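Local coordinates for anopheles Plasmodium-responsive Leucine-rich repeat protein 1B (Anopheles gambiae, PDB 4XGO) that probably takes part in the mosquito's response to Plasmodium by binding other proteins such as LRIM1, and is represented here by its leucine-rich repeat domain, at residues V161-N172 with E181-L192; V239-P247 with L261-F271. All coordinates share one frame; numbering follows the deposited sequence.

Contact 1: V161-N172 with E181-L192; sequences VEELDASHNTIN and ELTILKLQHNNL. With NAG (2-acetamido-2-deoxy-beta-D-glucopyranose), chain C; GOL (glycerol), chain H.
A166 O is gripped from opposite faces of its carbonyl plane: N190 ND2 comes across from the next coil at 3.0 Å, and N169 ND2 of its own coil closes from the other side. The same N190 ND2 also donates to L187 O at 2.9 Å, both acceptors lying close to its amide plane, which fixes the rotation of the buried side chain. This is the asparagine position of the leucine-rich repeat, and N169 fills it one coil earlier, its OD1 taking L152 N. Between the strands the bonding is regular and parallel, with K186 N on L164 O (3.0 Å) and A166 N on K186 O. Behind them the hydrophobic core continues, A166 CB packing on L187 CD2 at 3.9 Å. On the other face D165 OD1 accepts S167 N in an Asx turn and S167 OG on its syn lone pair. D165 OD2 takes N2 of the N-acetylglucosamine of an attached glycan at 2.8 Å. At the turn the H168 and H189 rings form an offset stack, centroids 4.3 Å apart and planes at 12°; each NE2 is hydrogen-bonded to a different hydroxyl of one glycerol, probably from the crystallisation liquor. Y149 and Y211 extend the stack to the neighbouring coils. The chemistry thus divides by side: asparagine amides satisfy buried carbonyls within, while carboxylate and imidazoles meet attached glycan and glycerol outside.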
# COMPACT_ATOMS: atom_id res chain seq x y z
N VAL A 161 -29.94 -2.35 5.65
CA VAL A 161 -28.77 -1.75 4.99
C VAL A 161 -29.15 -1.30 3.58
O VAL A 161 -29.87 -2.01 2.86
CB VAL A 161 -27.54 -2.71 5.00
CG1 VAL A 161 -27.82 -4.01 4.27
CG2 VAL A 161 -26.32 -2.03 4.41
N GLU A 162 -28.69 -0.11 3.22
CA GLU A 162 -29.02 0.53 1.95
C GLU A 162 -27.91 0.31 0.93
O GLU A 162 -28.17 0.17 -0.27
CB GLU A 162 -29.25 2.03 2.15
CG GLU A 162 -29.64 2.81 0.89
CD GLU A 162 -28.47 3.40 0.12
OE1 GLU A 162 -27.38 3.60 0.70
OE2 GLU A 162 -28.63 3.69 -1.10
N GLU A 163 -26.67 0.32 1.38
CA GLU A 163 -25.55 0.06 0.49
C GLU A 163 -24.57 -0.88 1.17
O GLU A 163 -24.15 -0.64 2.30
CB GLU A 163 -24.84 1.35 0.06
CG GLU A 163 -23.61 1.09 -0.78
CD GLU A 163 -23.11 2.30 -1.58
OE1 GLU A 163 -23.46 3.47 -1.24
OE2 GLU A 163 -22.31 2.05 -2.53
N LEU A 164 -24.21 -1.94 0.45
CA LEU A 164 -23.34 -2.96 0.99
C LEU A 164 -22.30 -3.39 -0.03
O LEU A 164 -22.65 -3.79 -1.13
CB LEU A 164 -24.15 -4.16 1.46
CG LEU A 164 -23.39 -5.39 1.95
CD1 LEU A 164 -22.40 -5.08 3.04
CD2 LEU A 164 -24.39 -6.40 2.47
N ASP A 165 -21.03 -3.27 0.34
CA ASP A 165 -19.93 -3.71 -0.50
C ASP A 165 -19.26 -4.90 0.19
O ASP A 165 -18.69 -4.76 1.27
CB ASP A 165 -18.95 -2.57 -0.79
CG ASP A 165 -17.85 -2.96 -1.80
OD1 ASP A 165 -17.62 -4.17 -2.06
OD2 ASP A 165 -17.18 -2.02 -2.34
N ALA A 166 -19.41 -6.08 -0.42
CA ALA A 166 -18.73 -7.30 0.03
C ALA A 166 -17.88 -7.94 -1.07
O ALA A 166 -17.62 -9.15 -1.08
CB ALA A 166 -19.71 -8.29 0.64
N SER A 167 -17.36 -7.09 -1.95
CA SER A 167 -16.56 -7.52 -3.10
C SER A 167 -15.24 -8.06 -2.60
O SER A 167 -14.82 -7.77 -1.46
CB SER A 167 -16.33 -6.36 -4.09
OG SER A 167 -15.60 -5.28 -3.54
N HIS A 168 -14.61 -8.90 -3.41
CA HIS A 168 -13.30 -9.44 -3.09
C HIS A 168 -13.32 -10.23 -1.76
O HIS A 168 -12.55 -9.97 -0.84
CB HIS A 168 -12.25 -8.35 -3.08
CG HIS A 168 -12.11 -7.64 -4.40
ND1 HIS A 168 -11.24 -8.07 -5.37
CD2 HIS A 168 -12.72 -6.54 -4.89
CE1 HIS A 168 -11.32 -7.27 -6.41
NE2 HIS A 168 -12.20 -6.32 -6.14
N ASN A 169 -14.23 -11.19 -1.69
CA ASN A 169 -14.25 -12.18 -0.60
C ASN A 169 -14.27 -13.56 -1.26
O ASN A 169 -13.88 -13.67 -2.43
CB ASN A 169 -15.44 -11.93 0.31
CG ASN A 169 -15.14 -10.89 1.38
OD1 ASN A 169 -14.53 -11.20 2.41
ND2 ASN A 169 -15.54 -9.65 1.13
N THR A 170 -14.71 -14.59 -0.55
CA THR A 170 -14.94 -15.93 -1.15
C THR A 170 -16.37 -16.37 -0.89
O THR A 170 -16.65 -17.55 -0.55
CB THR A 170 -13.94 -16.99 -0.61
OG1 THR A 170 -14.05 -17.12 0.82
CG2 THR A 170 -12.53 -16.60 -0.95
N ILE A 171 -17.30 -15.43 -1.05
CA ILE A 171 -18.68 -15.66 -0.64
C ILE A 171 -19.37 -16.64 -1.60
O ILE A 171 -19.34 -16.44 -2.81
CB ILE A 171 -19.44 -14.32 -0.59
CG1 ILE A 171 -18.89 -13.47 0.56
CG2 ILE A 171 -20.93 -14.51 -0.41
CD1 ILE A 171 -19.23 -11.99 0.44
N ASN A 172 -19.95 -17.70 -1.03
CA ASN A 172 -20.82 -18.62 -1.79
C ASN A 172 -22.25 -18.73 -1.26
O ASN A 172 -23.09 -19.40 -1.87
CB ASN A 172 -20.16 -19.99 -1.88
CG ASN A 172 -19.78 -20.56 -0.53
OD1 ASN A 172 -20.35 -20.22 0.50
ND2 ASN A 172 -18.78 -21.43 -0.53
N GLU A 181 -34.90 -2.03 1.58
CA GLU A 181 -34.12 -0.80 1.49
C GLU A 181 -32.83 -0.93 0.70
O GLU A 181 -32.30 0.08 0.23
CB GLU A 181 -33.78 -0.29 2.89
CG GLU A 181 -35.01 0.12 3.70
CD GLU A 181 -35.77 1.26 3.05
OE1 GLU A 181 -37.02 1.19 3.01
OE2 GLU A 181 -35.11 2.22 2.57
N LEU A 182 -32.31 -2.15 0.59
CA LEU A 182 -31.02 -2.39 -0.08
C LEU A 182 -31.07 -1.95 -1.55
O LEU A 182 -31.86 -2.48 -2.34
CB LEU A 182 -30.61 -3.85 0.01
CG LEU A 182 -29.25 -4.24 -0.58
CD1 LEU A 182 -28.12 -3.44 0.06
CD2 LEU A 182 -28.97 -5.73 -0.45
N THR A 183 -30.20 -1.01 -1.88
CA THR A 183 -30.21 -0.28 -3.15
C THR A 183 -28.98 -0.61 -3.99
O THR A 183 -29.09 -0.81 -5.20
CB THR A 183 -30.28 1.25 -2.85
OG1 THR A 183 -31.53 1.54 -2.20
CG2 THR A 183 -30.17 2.09 -4.09
N ILE A 184 -27.81 -0.63 -3.36
CA ILE A 184 -26.56 -0.90 -4.05
C ILE A 184 -25.90 -2.09 -3.38
O ILE A 184 -25.62 -2.05 -2.19
CB ILE A 184 -25.63 0.33 -3.97
CG1 ILE A 184 -26.29 1.54 -4.66
CG2 ILE A 184 -24.29 0.03 -4.61
CD1 ILE A 184 -25.51 2.83 -4.50
N LEU A 185 -25.64 -3.14 -4.16
CA LEU A 185 -25.00 -4.36 -3.68
C LEU A 185 -23.81 -4.72 -4.58
O LEU A 185 -23.97 -5.04 -5.78
CB LEU A 185 -25.98 -5.52 -3.65
CG LEU A 185 -25.50 -6.87 -3.13
CD1 LEU A 185 -24.96 -6.74 -1.72
CD2 LEU A 185 -26.65 -7.87 -3.20
N LYS A 186 -22.61 -4.69 -3.99
CA LYS A 186 -21.40 -5.01 -4.71
C LYS A 186 -20.87 -6.33 -4.19
O LYS A 186 -20.47 -6.43 -3.02
CB LYS A 186 -20.35 -3.93 -4.51
CG LYS A 186 -20.83 -2.53 -4.73
CD LYS A 186 -21.35 -2.30 -6.10
CE LYS A 186 -20.25 -2.30 -7.15
NZ LYS A 186 -19.29 -1.16 -7.00
N LEU A 187 -20.94 -7.35 -5.04
CA LEU A 187 -20.49 -8.71 -4.74
C LEU A 187 -19.48 -9.24 -5.76
O LEU A 187 -19.23 -10.45 -5.83
CB LEU A 187 -21.70 -9.66 -4.65
CG LEU A 187 -22.54 -9.52 -3.38
CD1 LEU A 187 -23.86 -10.24 -3.44
CD2 LEU A 187 -21.72 -9.97 -2.21
N GLN A 188 -18.86 -8.35 -6.53
CA GLN A 188 -17.91 -8.79 -7.55
C GLN A 188 -16.69 -9.44 -6.91
O GLN A 188 -16.32 -9.08 -5.77
CB GLN A 188 -17.52 -7.63 -8.48
CG GLN A 188 -16.69 -6.51 -7.88
CD GLN A 188 -17.50 -5.41 -7.21
OE1 GLN A 188 -18.68 -5.58 -6.89
NE2 GLN A 188 -16.86 -4.25 -7.02
N HIS A 189 -16.12 -10.43 -7.59
CA HIS A 189 -14.95 -11.16 -7.11
C HIS A 189 -15.31 -11.95 -5.86
O HIS A 189 -14.82 -11.68 -4.76
CB HIS A 189 -13.74 -10.23 -6.87
CG HIS A 189 -13.17 -9.61 -8.11
ND1 HIS A 189 -12.24 -10.25 -8.92
CD2 HIS A 189 -13.41 -8.41 -8.69
CE1 HIS A 189 -11.93 -9.46 -9.94
NE2 HIS A 189 -12.64 -8.35 -9.83
N ASN A 190 -16.22 -12.91 -6.06
CA ASN A 190 -16.62 -13.83 -5.02
C ASN A 190 -16.78 -15.22 -5.62
O ASN A 190 -16.26 -15.48 -6.71
CB ASN A 190 -17.88 -13.33 -4.31
CG ASN A 190 -17.55 -12.39 -3.17
OD1 ASN A 190 -16.86 -12.79 -2.23
ND2 ASN A 190 -17.95 -11.13 -3.28
N ASN A 191 -17.48 -16.10 -4.90
CA ASN A 191 -17.65 -17.49 -5.34
C ASN A 191 -19.11 -17.92 -5.46
O ASN A 191 -19.48 -19.08 -5.17
CB ASN A 191 -16.86 -18.37 -4.38
CG ASN A 191 -15.37 -18.26 -4.61
OD1 ASN A 191 -14.80 -18.96 -5.47
ND2 ASN A 191 -14.73 -17.39 -3.89
N LEU A 192 -19.94 -17.00 -5.92
CA LEU A 192 -21.37 -17.25 -6.06
C LEU A 192 -21.63 -18.19 -7.23
O LEU A 192 -21.02 -18.04 -8.28
CB LEU A 192 -22.16 -15.95 -6.24
CG LEU A 192 -22.18 -15.06 -4.99
CD1 LEU A 192 -22.65 -13.68 -5.39
CD2 LEU A 192 -23.06 -15.69 -3.91
C1 NAG C . -15.17 -0.29 0.07
C2 NAG C . -15.47 0.84 -0.92
C3 NAG C . -14.46 0.79 -2.07
C4 NAG C . -13.04 0.83 -1.56
C5 NAG C . -12.87 -0.21 -0.44
C6 NAG C . -11.50 -0.05 0.21
C7 NAG C . -17.61 1.62 -1.76
C8 NAG C . -18.91 1.30 -2.43
N2 NAG C . -16.76 0.64 -1.52
O3 NAG C . -14.71 1.84 -3.00
O4 NAG C . -12.13 0.42 -2.59
O5 NAG C . -13.87 -0.08 0.56
O6 NAG C . -10.75 -1.16 -0.25
O7 NAG C . -17.38 2.78 -1.45
C1 GOL H . -13.71 -3.95 -9.56
O1 GOL H . -13.59 -4.30 -8.16
C2 GOL H . -14.12 -5.16 -10.42
O2 GOL H . -13.07 -5.57 -11.30
C3 GOL H . -15.35 -4.83 -11.27
O3 GOL H . -15.90 -6.02 -11.85
O HOH W 1 -13.12 -15.25 -4.56

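Contact 2: V239-P247 with L261-F271; sequences VALDFYGRP and LMWVEHNQAQF
Two successive coils of the leucine-rich repeat solenoid meet here through a short parallel pair, strands 240-243 and 263-266, separate from the main run of repeat strands. Their backbones alternate in the usual parallel way: E265 N donates to L241 O at 2.8 Å, and F243 N to E265 O at the same length, while L241 N to W263 O is longer at 3.3 Å. L241 and F243 point into the core. There L241 CG meets L261 CD2 at 3.7 Å, the two side chains crossing at a slant, and F243 reaches the edge of the F271 ring with CD2, 4.1 Å from F271 CE1. Y219, from the preceding coil, stacks on the F243 ring and carries the aromatic packing on.

On the opposite side, which A240, D242, W263 and E265 share, the indole of W263 lies over A240. Its CG sits between the backbone N and the carbonyl carbon (chi1 59°), which folds the ring back across the neighbouring strand, and A240 CB presses on one face, 3.4 Å from W263 CE2. E265 OE1 covers the other face, near the rim. The carboxylates of D242 and E265 are also neighbours, with planes 76° apart, and would be expected to repel weakly. V239 CG1 touches the M262 methyl at the strand entry.

Past the strands, N267 begins a type I turn that runs to Q270. N267 O is held from opposite faces of its plane by H266 ND1 and Q270 N, and H266 NE2 goes on to K288 O in the following coil. From the turn N267 ND2 donates to G245 O (2.9 Å), which lies 12° out of the N267 amide plane; a too-close Y244 O makes this amide's exact position doubtful.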
# COMPACT_ATOMS: atom_id res chain seq x y z
N VAL A 239 -23.33 -19.74 -20.04
CA VAL A 239 -23.34 -20.36 -21.38
C VAL A 239 -24.59 -20.02 -22.17
O VAL A 239 -24.54 -19.78 -23.38
CB VAL A 239 -23.17 -21.90 -21.31
CG1 VAL A 239 -23.20 -22.51 -22.70
CG2 VAL A 239 -21.86 -22.25 -20.61
N ALA A 240 -25.73 -20.01 -21.50
CA ALA A 240 -26.99 -19.79 -22.15
C ALA A 240 -27.90 -18.96 -21.26
O ALA A 240 -27.98 -19.18 -20.06
CB ALA A 240 -27.64 -21.12 -22.48
N LEU A 241 -28.56 -17.98 -21.86
CA LEU A 241 -29.53 -17.16 -21.15
C LEU A 241 -30.82 -17.12 -21.94
O LEU A 241 -30.79 -17.03 -23.17
CB LEU A 241 -29.02 -15.74 -20.96
CG LEU A 241 -27.77 -15.55 -20.10
CD1 LEU A 241 -27.28 -14.12 -20.20
CD2 LEU A 241 -28.07 -15.89 -18.65
N ASP A 242 -31.93 -17.20 -21.22
CA ASP A 242 -33.27 -17.08 -21.80
C ASP A 242 -34.09 -16.14 -20.90
O ASP A 242 -34.61 -16.56 -19.86
CB ASP A 242 -33.92 -18.46 -21.90
CG ASP A 242 -35.37 -18.40 -22.37
OD1 ASP A 242 -35.80 -17.33 -22.86
OD2 ASP A 242 -36.08 -19.43 -22.24
N PHE A 243 -34.17 -14.87 -21.31
CA PHE A 243 -34.93 -13.84 -20.61
C PHE A 243 -36.31 -13.64 -21.25
O PHE A 243 -36.48 -12.91 -22.23
CB PHE A 243 -34.13 -12.52 -20.61
CG PHE A 243 -32.94 -12.52 -19.68
CD1 PHE A 243 -32.45 -13.70 -19.09
CD2 PHE A 243 -32.28 -11.33 -19.39
CE1 PHE A 243 -31.36 -13.68 -18.23
CE2 PHE A 243 -31.18 -11.31 -18.55
CZ PHE A 243 -30.71 -12.48 -17.97
N TYR A 244 -37.32 -14.28 -20.68
CA TYR A 244 -38.62 -14.47 -21.35
C TYR A 244 -39.76 -13.63 -20.79
O TYR A 244 -40.76 -13.41 -21.48
CB TYR A 244 -39.03 -15.93 -21.25
CG TYR A 244 -39.08 -16.38 -19.80
CD1 TYR A 244 -40.25 -16.25 -19.05
CD2 TYR A 244 -37.94 -16.89 -19.18
CE1 TYR A 244 -40.29 -16.64 -17.72
CE2 TYR A 244 -37.96 -17.28 -17.86
CZ TYR A 244 -39.14 -17.15 -17.13
OH TYR A 244 -39.15 -17.54 -15.81
N GLY A 245 -39.65 -13.23 -19.54
CA GLY A 245 -40.78 -12.64 -18.83
C GLY A 245 -41.08 -11.21 -19.22
O GLY A 245 -40.68 -10.74 -20.29
N ARG A 246 -41.81 -10.53 -18.34
CA ARG A 246 -42.02 -9.10 -18.46
C ARG A 246 -40.68 -8.41 -18.27
O ARG A 246 -39.94 -8.77 -17.36
CB ARG A 246 -42.99 -8.60 -17.39
N PRO A 247 -40.36 -7.43 -19.13
CA PRO A 247 -39.10 -6.71 -18.93
C PRO A 247 -39.11 -5.93 -17.62
O PRO A 247 -40.17 -5.61 -17.10
CB PRO A 247 -39.03 -5.75 -20.13
CG PRO A 247 -40.07 -6.22 -21.09
CD PRO A 247 -41.12 -6.89 -20.27
N LEU A 261 -20.98 -17.27 -23.46
CA LEU A 261 -22.35 -17.31 -23.95
C LEU A 261 -22.44 -17.78 -25.39
O LEU A 261 -21.76 -17.22 -26.26
CB LEU A 261 -23.04 -15.96 -23.81
CG LEU A 261 -23.38 -15.53 -22.39
CD1 LEU A 261 -23.61 -14.02 -22.35
CD2 LEU A 261 -24.59 -16.25 -21.85
N MET A 262 -23.29 -18.79 -25.65
CA MET A 262 -23.64 -19.18 -27.01
C MET A 262 -24.91 -18.48 -27.51
O MET A 262 -25.08 -18.31 -28.71
CB MET A 262 -23.79 -20.70 -27.12
CG MET A 262 -22.51 -21.41 -26.76
SD MET A 262 -22.54 -23.17 -27.18
CE MET A 262 -23.67 -23.82 -25.99
N TRP A 263 -25.78 -18.06 -26.60
CA TRP A 263 -26.98 -17.34 -26.99
C TRP A 263 -27.52 -16.53 -25.82
O TRP A 263 -27.26 -16.86 -24.67
CB TRP A 263 -28.08 -18.26 -27.53
CG TRP A 263 -28.58 -19.33 -26.62
CD1 TRP A 263 -29.56 -19.23 -25.68
CD2 TRP A 263 -28.16 -20.70 -26.62
NE1 TRP A 263 -29.78 -20.46 -25.08
CE2 TRP A 263 -28.93 -21.38 -25.64
CE3 TRP A 263 -27.22 -21.41 -27.36
CZ2 TRP A 263 -28.75 -22.74 -25.37
CZ3 TRP A 263 -27.04 -22.77 -27.08
CH2 TRP A 263 -27.81 -23.42 -26.10
N VAL A 264 -28.28 -15.50 -26.16
CA VAL A 264 -29.04 -14.71 -25.22
C VAL A 264 -30.43 -14.55 -25.83
O VAL A 264 -30.68 -13.64 -26.61
CB VAL A 264 -28.39 -13.34 -24.97
CG1 VAL A 264 -29.20 -12.56 -23.94
CG2 VAL A 264 -26.97 -13.53 -24.47
N GLU A 265 -31.31 -15.47 -25.49
CA GLU A 265 -32.68 -15.51 -26.00
C GLU A 265 -33.53 -14.56 -25.17
O GLU A 265 -33.30 -14.41 -23.98
CB GLU A 265 -33.24 -16.94 -25.94
CG GLU A 265 -32.62 -17.87 -26.99
CD GLU A 265 -32.76 -19.37 -26.72
OE1 GLU A 265 -32.22 -20.14 -27.55
OE2 GLU A 265 -33.36 -19.79 -25.71
N HIS A 266 -34.50 -13.94 -25.81
CA HIS A 266 -35.43 -13.03 -25.14
C HIS A 266 -36.65 -12.76 -26.01
O HIS A 266 -36.62 -12.96 -27.23
CB HIS A 266 -34.73 -11.70 -24.80
CG HIS A 266 -34.16 -11.00 -26.00
ND1 HIS A 266 -34.89 -10.12 -26.77
CD2 HIS A 266 -32.93 -11.06 -26.56
CE1 HIS A 266 -34.14 -9.66 -27.75
NE2 HIS A 266 -32.94 -10.22 -27.65
N ASN A 267 -37.74 -12.32 -25.39
CA ASN A 267 -38.90 -11.90 -26.19
C ASN A 267 -38.62 -10.60 -26.95
O ASN A 267 -37.66 -9.88 -26.64
CB ASN A 267 -40.20 -11.85 -25.37
CG ASN A 267 -40.08 -11.07 -24.09
OD1 ASN A 267 -39.31 -10.11 -23.98
ND2 ASN A 267 -40.87 -11.46 -23.10
N GLN A 268 -39.44 -10.31 -27.96
CA GLN A 268 -39.13 -9.25 -28.94
C GLN A 268 -38.73 -7.91 -28.29
O GLN A 268 -37.76 -7.27 -28.72
CB GLN A 268 -40.31 -9.04 -29.90
CG GLN A 268 -40.07 -8.04 -31.02
CD GLN A 268 -38.89 -8.40 -31.90
N ALA A 269 -39.48 -7.50 -27.26
CA ALA A 269 -39.33 -6.17 -26.66
C ALA A 269 -38.50 -6.16 -25.36
O ALA A 269 -38.33 -5.11 -24.75
CB ALA A 269 -40.70 -5.57 -26.40
N GLN A 270 -37.99 -7.32 -24.95
CA GLN A 270 -37.26 -7.47 -23.69
C GLN A 270 -36.25 -6.35 -23.40
O GLN A 270 -36.15 -5.89 -22.26
CB GLN A 270 -36.51 -8.80 -23.69
CG GLN A 270 -35.79 -9.13 -22.39
CD GLN A 270 -36.72 -9.45 -21.24
OE1 GLN A 270 -37.81 -9.98 -21.43
NE2 GLN A 270 -36.27 -9.13 -20.02
N PHE A 271 -35.48 -5.96 -24.42
CA PHE A 271 -34.33 -5.07 -24.23
C PHE A 271 -34.53 -3.65 -24.77
O PHE A 271 -33.57 -2.90 -24.86
CB PHE A 271 -33.06 -5.69 -24.88
CG PHE A 271 -32.58 -6.98 -24.24
CD1 PHE A 271 -32.85 -7.29 -22.91
CD2 PHE A 271 -31.80 -7.86 -24.97
CE1 PHE A 271 -32.38 -8.46 -22.34
CE2 PHE A 271 -31.32 -9.03 -24.40
CZ PHE A 271 -31.62 -9.34 -23.09

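Overall arrangement
Both contacts join adjacent coils of one leucine-rich repeat solenoid, in series along the chain: contact 1 closes at L192 before contact 2 opens at V239. Their centres are about 25 Å apart and their nearest atoms about 12 Å, so they do not touch. Contact 1 belongs to the long run of parallel repeat strands and lies near the middle of the chain. The centre of contact 2 lies about 26 Å from the chain centre, toward the C-terminal end, on strands that follow 230-232 and 253-255 of that run. Coil-to-coil bonding thus occurs at two different places around the solenoid, consistent with an extended repeat scaffold for protein binding.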